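Local coordinates for protein dally-like, isoform A (Drosophila melanogaster, PDB 6XTZ) that binds Wnt and hedgehog family proteins as a GPI-anchored cell-surface glypican and shields the palmitoleoyl lipid of Wnt, enabling signalling at a distance, at residues K278-L283 with D448-V453; F287-V292 with P440-I445. The protein carries 5 engineered substitutions. All coordinates share one frame; numbering follows the deposited sequence.

Contact 1 (K278-L283 with D448-V453); sequences KVAERL and DIRQRV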
loop_
_atom_site.group_PDB
_atom_site.type_symbol
_atom_site.label_atom_id
_atom_site.label_comp_id
_atom_site.label_asym_id
_atom_site.label_seq_id
_atom_site.Cartn_x
_atom_site.Cartn_y
_atom_site.Cartn_z
ATOM N N LYS A 278 -8.828 4.917 5.444
ATOM C CA LYS A 278 -9.621 4.733 6.654
ATOM C C LYS A 278 -8.738 4.713 7.895
ATOM O O LYS A 278 -9.079 5.320 8.917
ATOM C CB LYS A 278 -10.440 3.446 6.558
ATOM C CG LYS A 278 -11.702 3.564 5.724
ATOM C CD LYS A 278 -12.599 2.351 5.927
ATOM C CE LYS A 278 -13.972 2.560 5.309
ATOM N NZ LYS A 278 -14.889 1.422 5.595
ATOM N N VAL A 279 -7.601 4.016 7.828
ATOM C CA VAL A 279 -6.687 3.983 8.966
ATOM C C VAL A 279 -6.078 5.359 9.199
ATOM O O VAL A 279 -5.940 5.807 10.343
ATOM C CB VAL A 279 -5.609 2.907 8.751
ATOM C CG1 VAL A 279 -4.566 2.968 9.856
ATOM C CG2 VAL A 279 -6.249 1.528 8.697
ATOM N N ALA A 280 -5.713 6.058 8.118
ATOM C CA ALA A 280 -5.215 7.423 8.254
ATOM C C ALA A 280 -6.253 8.334 8.893
ATOM O O ALA A 280 -5.895 9.276 9.611
ATOM C CB ALA A 280 -4.800 7.971 6.888
ATOM N N GLU A 281 -7.540 8.077 8.644
ATOM C CA GLU A 281 -8.588 8.840 9.310
ATOM C C GLU A 281 -8.579 8.581 10.812
ATOM O O GLU A 281 -8.759 9.506 11.612
ATOM C CB GLU A 281 -9.950 8.487 8.712
ATOM C CG GLU A 281 -11.101 9.345 9.213
ATOM C CD GLU A 281 -12.451 8.835 8.746
ATOM O OE1 GLU A 281 -12.918 7.807 9.280
ATOM O OE2 GLU A 281 -13.041 9.458 7.839
ATOM N N ARG A 282 -8.367 7.324 11.209
ATOM C CA ARG A 282 -8.278 6.990 12.626
ATOM C C ARG A 282 -7.039 7.605 13.264
ATOM O O ARG A 282 -7.109 8.148 14.374
ATOM C CB ARG A 282 -8.268 5.473 12.803
ATOM C CG ARG A 282 -9.587 4.795 12.493
ATOM C CD ARG A 282 -10.564 4.936 13.645
ATOM N NE ARG A 282 -11.755 4.116 13.450
ATOM C CZ ARG A 282 -12.922 4.583 13.021
ATOM N NH1 ARG A 282 -13.060 5.872 12.743
ATOM N NH2 ARG A 282 -13.950 3.761 12.870
ATOM N N LEU A 283 -5.895 7.527 12.578
ATOM C CA LEU A 283 -4.650 8.039 13.141
ATOM C C LEU A 283 -4.690 9.549 13.333
ATOM O O LEU A 283 -4.049 10.070 14.251
ATOM C CB LEU A 283 -3.472 7.653 12.248
ATOM C CG LEU A 283 -3.174 6.158 12.161
ATOM C CD1 LEU A 283 -1.967 5.909 11.269
ATOM C CD2 LEU A 283 -2.947 5.586 13.552
ATOM N N ASP A 448 0.915 13.185 4.791
ATOM C CA ASP A 448 1.715 13.053 3.577
ATOM C C ASP A 448 1.481 11.700 2.917
ATOM O O ASP A 448 1.214 11.619 1.713
ATOM C CB ASP A 448 3.194 13.250 3.906
ATOM C CG ASP A 448 4.070 13.296 2.668
ATOM O OD1 ASP A 448 3.525 13.396 1.548
ATOM O OD2 ASP A 448 5.308 13.236 2.818
ATOM N N ILE A 449 1.570 10.623 3.701
ATOM C CA ILE A 449 1.321 9.284 3.175
ATOM C C ILE A 449 -0.105 9.167 2.657
ATOM O O ILE A 449 -0.345 8.616 1.575
ATOM C CB ILE A 449 1.617 8.230 4.257
ATOM C CG1 ILE A 449 3.121 8.163 4.535
ATOM C CG2 ILE A 449 1.058 6.873 3.858
ATOM C CD1 ILE A 449 3.479 7.357 5.764
ATOM N N ARG A 450 -1.072 9.694 3.413
ATOM C CA ARG A 450 -2.473 9.589 3.015
ATOM C C ARG A 450 -2.720 10.250 1.665
ATOM O O ARG A 450 -3.469 9.722 0.834
ATOM C CB ARG A 450 -3.367 10.215 4.088
ATOM C CG ARG A 450 -4.850 10.164 3.772
ATOM C CD ARG A 450 -5.656 10.953 4.795
ATOM N NE ARG A 450 -7.093 10.810 4.589
ATOM C CZ ARG A 450 -8.018 11.362 5.370
ATOM N NH1 ARG A 450 -7.655 12.101 6.410
ATOM N NH2 ARG A 450 -9.304 11.178 5.109
ATOM N N GLN A 451 -2.093 11.402 1.422
ATOM C CA GLN A 451 -2.292 12.093 0.154
ATOM C C GLN A 451 -1.611 11.355 -0.991
ATOM O O GLN A 451 -2.156 11.276 -2.098
ATOM C CB GLN A 451 -1.778 13.528 0.252
ATOM C CG GLN A 451 -2.025 14.357 -0.998
ATOM C CD GLN A 451 -3.499 14.469 -1.338
ATOM O OE1 GLN A 451 -4.331 14.740 -0.471
ATOM N NE2 GLN A 451 -3.830 14.257 -2.607
ATOM N N ARG A 452 -0.420 10.804 -0.748
ATOM C CA ARG A 452 0.292 10.112 -1.817
ATOM C C ARG A 452 -0.356 8.770 -2.135
ATOM O O ARG A 452 -0.426 8.373 -3.305
ATOM C CB ARG A 452 1.764 9.938 -1.443
ATOM C CG ARG A 452 2.504 11.260 -1.293
ATOM C CD ARG A 452 3.957 11.057 -0.908
ATOM N NE ARG A 452 4.605 12.321 -0.566
ATOM C CZ ARG A 452 5.242 13.099 -1.436
ATOM N NH1 ARG A 452 5.325 12.744 -2.712
ATOM N NH2 ARG A 452 5.799 14.232 -1.030
ATOM N N VAL A 453 -0.839 8.057 -1.115
ATOM C CA VAL A 453 -1.597 6.835 -1.373
ATOM C C VAL A 453 -2.882 7.167 -2.120
ATOM O O VAL A 453 -3.332 6.407 -2.987
ATOM C CB VAL A 453 -1.873 6.082 -0.057
ATOM C CG1 VAL A 453 -2.795 4.896 -0.299
ATOM C CG2 VAL A 453 -0.566 5.609 0.561
#

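Contact 2 (F287-V292 with P440-I445); sequences FNIVMV and PILDRI. With O18 (O-palmitoleoyl serine), chain H.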
loop_
_atom_site.group_PDB
_atom_site.type_symbol
_atom_site.label_atom_id
_atom_site.label_comp_id
_atom_site.label_asym_id
_atom_site.label_seq_id
_atom_site.Cartn_x
_atom_site.Cartn_y
_atom_site.Cartn_z
ATOM N N PHE A 287 -7.966 7.390 17.030
ATOM C CA PHE A 287 -6.872 6.504 17.400
ATOM C C PHE A 287 -5.543 7.234 17.546
ATOM O O PHE A 287 -4.508 6.580 17.703
ATOM C CB PHE A 287 -6.733 5.374 16.377
ATOM C CG PHE A 287 -7.853 4.366 16.420
ATOM C CD1 PHE A 287 -8.887 4.485 17.336
ATOM C CD2 PHE A 287 -7.860 3.290 15.548
ATOM C CE1 PHE A 287 -9.911 3.557 17.373
ATOM C CE2 PHE A 287 -8.879 2.359 15.581
ATOM C CZ PHE A 287 -9.905 2.492 16.493
ATOM N N ASN A 288 -5.547 8.563 17.492
ATOM C CA ASN A 288 -4.308 9.317 17.618
ATOM C C ASN A 288 -3.695 9.096 18.995
ATOM O O ASN A 288 -4.371 9.234 20.019
ATOM C CB ASN A 288 -4.569 10.804 17.378
ATOM C CG ASN A 288 -3.294 11.587 17.129
ATOM O OD1 ASN A 288 -2.321 11.464 17.870
ATOM N ND2 ASN A 288 -3.291 12.388 16.069
ATOM N N ILE A 289 -2.406 8.750 19.014
ATOM C CA ILE A 289 -1.733 8.449 20.271
ATOM C C ILE A 289 -1.616 9.682 21.157
ATOM O O ILE A 289 -1.412 9.557 22.369
ATOM C CB ILE A 289 -0.352 7.826 19.994
ATOM C CG1 ILE A 289 0.180 7.116 21.240
ATOM C CG2 ILE A 289 0.632 8.888 19.521
ATOM C CD1 ILE A 289 -0.746 6.049 21.776
ATOM N N VAL A 290 -1.747 10.881 20.584
ATOM C CA VAL A 290 -1.716 12.093 21.394
ATOM C C VAL A 290 -3.021 12.255 22.165
ATOM O O VAL A 290 -3.037 12.830 23.261
ATOM C CB VAL A 290 -1.421 13.314 20.502
ATOM C CG1 VAL A 290 -1.299 14.579 21.335
ATOM C CG2 VAL A 290 -0.151 13.086 19.698
ATOM N N MET A 291 -4.127 11.736 21.627
ATOM C CA MET A 291 -5.427 11.874 22.269
ATOM C C MET A 291 -5.558 11.048 23.541
ATOM O O MET A 291 -6.497 11.276 24.309
ATOM C CB MET A 291 -6.540 11.486 21.293
ATOM C CG MET A 291 -6.602 12.353 20.046
ATOM S SD MET A 291 -6.842 14.100 20.421
ATOM C CE MET A 291 -8.418 14.053 21.272
ATOM N N VAL A 292 -4.649 10.101 23.784
ATOM C CA VAL A 292 -4.690 9.302 25.004
ATOM C C VAL A 292 -3.704 9.789 26.058
ATOM O O VAL A 292 -3.814 9.383 27.226
ATOM C CB VAL A 292 -4.438 7.808 24.708
ATOM C CG1 VAL A 292 -5.349 7.329 23.585
ATOM C CG2 VAL A 292 -2.977 7.571 24.362
ATOM N N PRO A 440 1.566 18.261 15.066
ATOM C CA PRO A 440 2.620 17.279 15.350
ATOM C C PRO A 440 3.173 16.677 14.067
ATOM O O PRO A 440 2.455 16.494 13.082
ATOM C CB PRO A 440 1.906 16.220 16.199
ATOM C CG PRO A 440 0.662 16.882 16.695
ATOM C CD PRO A 440 0.269 17.861 15.636
ATOM N N ILE A 441 4.473 16.371 14.090
ATOM C CA ILE A 441 5.121 15.809 12.912
ATOM C C ILE A 441 4.595 14.417 12.592
ATOM O O ILE A 441 4.694 13.972 11.442
ATOM C CB ILE A 441 6.651 15.781 13.087
ATOM C CG1 ILE A 441 7.051 14.814 14.203
ATOM C CG2 ILE A 441 7.178 17.180 13.371
ATOM C CD1 ILE A 441 8.546 14.612 14.320
ATOM N N LEU A 442 4.037 13.711 13.579
ATOM C CA LEU A 442 3.417 12.423 13.290
ATOM C C LEU A 442 2.174 12.602 12.429
ATOM O O LEU A 442 1.937 11.821 11.502
ATOM C CB LEU A 442 3.076 11.695 14.587
ATOM C CG LEU A 442 2.403 10.329 14.426
ATOM C CD1 LEU A 442 3.247 9.405 13.558
ATOM C CD2 LEU A 442 2.139 9.701 15.786
ATOM N N ASP A 443 1.372 13.629 12.715
ATOM C CA ASP A 443 0.238 13.931 11.851
ATOM C C ASP A 443 0.696 14.374 10.467
ATOM O O ASP A 443 0.016 14.095 9.474
ATOM C CB ASP A 443 -0.640 15.010 12.484
ATOM C CG ASP A 443 -1.211 14.588 13.824
ATOM O OD1 ASP A 443 -0.828 13.514 14.332
ATOM O OD2 ASP A 443 -2.052 15.334 14.369
ATOM N N ARG A 444 1.843 15.053 10.383
ATOM C CA ARG A 444 2.322 15.547 9.096
ATOM C C ARG A 444 2.724 14.404 8.173
ATOM O O ARG A 444 2.435 14.439 6.971
ATOM C CB ARG A 444 3.496 16.504 9.310
ATOM C CG ARG A 444 3.141 17.735 10.130
ATOM C CD ARG A 444 4.377 18.544 10.499
ATOM N NE ARG A 444 5.062 19.080 9.327
ATOM C CZ ARG A 444 6.141 19.854 9.384
ATOM N NH1 ARG A 444 6.661 20.183 10.559
ATOM N NH2 ARG A 444 6.701 20.299 8.268
ATOM N N ILE A 445 3.396 13.382 8.710
ATOM C CA ILE A 445 3.797 12.259 7.871
ATOM C C ILE A 445 2.600 11.372 7.549
ATOM O O ILE A 445 2.537 10.770 6.469
ATOM C CB ILE A 445 4.942 11.470 8.539
ATOM C CG1 ILE A 445 5.382 10.294 7.661
ATOM C CG2 ILE A 445 4.539 10.983 9.917
ATOM C CD1 ILE A 445 5.970 10.704 6.333
HETATM C CA O18 H . 3.759 16.121 21.121
HETATM C CB O18 H . 4.528 15.452 22.248
HETATM C C1 O18 H . 3.919 13.842 23.873
HETATM C C2 O18 H . 3.220 12.534 24.098
HETATM C C3 O18 H . 3.603 11.457 23.091
HETATM C C4 O18 H . 3.084 10.082 23.483
HETATM C C5 O18 H . 3.567 8.952 22.589
HETATM C C6 O18 H . 3.176 7.567 23.086
HETATM C C7 O18 H . 3.733 7.222 24.456
HETATM C C8 O18 H . 3.312 5.847 24.971
HETATM C C9 O18 H . 1.839 5.731 25.215
HETATM C C10 O18 H . 1.251 5.617 26.390
HETATM C C11 O18 H . 1.933 5.586 27.723
HETATM C C12 O18 H . 1.040 5.062 28.845
HETATM C C13 O18 H . 1.688 5.115 30.220
HETATM C C14 O18 H . 0.828 4.543 31.339
HETATM C C15 O18 H . -0.497 5.252 31.536
HETATM C C16 O18 H . -1.285 4.721 32.713
HETATM C C O18 H . 4.039 15.205 19.931
HETATM N N O18 H . 2.337 16.192 21.408
HETATM O OG O18 H . 3.873 14.210 22.591
HETATM O O11 O18 H . 4.456 14.487 24.733
HETATM O O O18 H . 4.430 15.670 18.863
#

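Contact 1 (K278-L283 with D448-V453)
Ala280 faces Arg450 where two helices of the elongated all-helical glypican core, 263-283 and 441-455, run past each other in opposite directions. Their backbones come near here, with the CA atoms of Ala280 and Arg450 6.3 Å apart, since the side chain on one helix is a single methyl. That methyl lies alongside the aliphatic part of the arginine: CB of Ala280 is 3.7 Å from CD of Arg450 and 3.8 Å from its CG. Arg450 reaches across the neighbouring helix: with CG anti to the backbone N (chi1 180°) and the chain extended out to NE, its charged end is carried past the methyl, where NE makes a salt bridge to Asp277, one turn or so back on the alanine's helix. Glu281 borders the same spot without pairing with Arg450; its OE2 is 4.9 Å from NH2 of Arg450, an opposite charge that probably favours the guanidinium staying there. Tyr203 of helix 185-216 packs on Ala280 as well, and on Ile449, so a third helix fills in beside the pair. On another side of helix 441-455, Arg452 donates from NE to OD1 of Asp448 at 2.6 Å, with the oxygen tilted out of the guanidinium plane, while Asp448 OD2 forms a second salt bridge, to Lys83 NZ.

Contact 2 (F287-V292 with P440-I445)
The amide of Asn288 and the carboxylate of Asp443 meet with their planes 68° apart, the two side chains crossing at about a right angle beside the lipid pocket of the helical glypican core. ND2 of Asn288 comes to the syn side of Asp443 OD1, well out of the carboxylate plane, and donates a hydrogen bond of 3.2 Å. The oxygen also sits somewhat off the amide plane, so the bond is moderately bent, at 149°. The other end of the same amide turns back on its own chain: OD1 of Asn288 accepts from Val290 N at 2.8 Å, an Asx turn that caps the short helix 290-293. Held at both ends, the amide has little freedom to flip, and it bridges this cap to the first turn of helix 441-455, for which Pro440 is the N-cap residue. With an alanine in place of Asn288, Val290 N would probably lose its capping acceptor and Asp443 OD1 this buried partner, and the turn would be less firmly tied to the helix. Next to the polar link, Ile289 and Leu442 also cross at about a right angle, CG2 of Ile289 lying 4.1 Å from CD2 of Leu442. CG1 of Ile289, anti to the backbone N (chi1 -162°), leads away from Leu442 to the bound O-palmitoleoyl serine and meets its acyl carbon C6 at 3.5 Å. At the serine end of the ligand, Val290 CG1 lies 4.0 Å from the ligand's N, and Pro440 CB 3.7 Å from the ligand's O.

In the fold
The centres of the two contacts are 12 Å apart, and both use helix 441-455, contact 2 at its first turn and contact 1 farther along. On the other side, helix 263-283 and the short helix 290-293 follow each other in the chain, and the turn between them is probably held by a hydrogen bond of 2.9 Å from Phe287 N to Arg282 O. Contact 2 is nested within the loop closed by contact 1. Helix 441-455, which follows a long unmodelled segment, is thus joined twice to the same part of the chain: contact 1 nearer the centre of the chain, contact 2 beside the Wnt-lipid pocket.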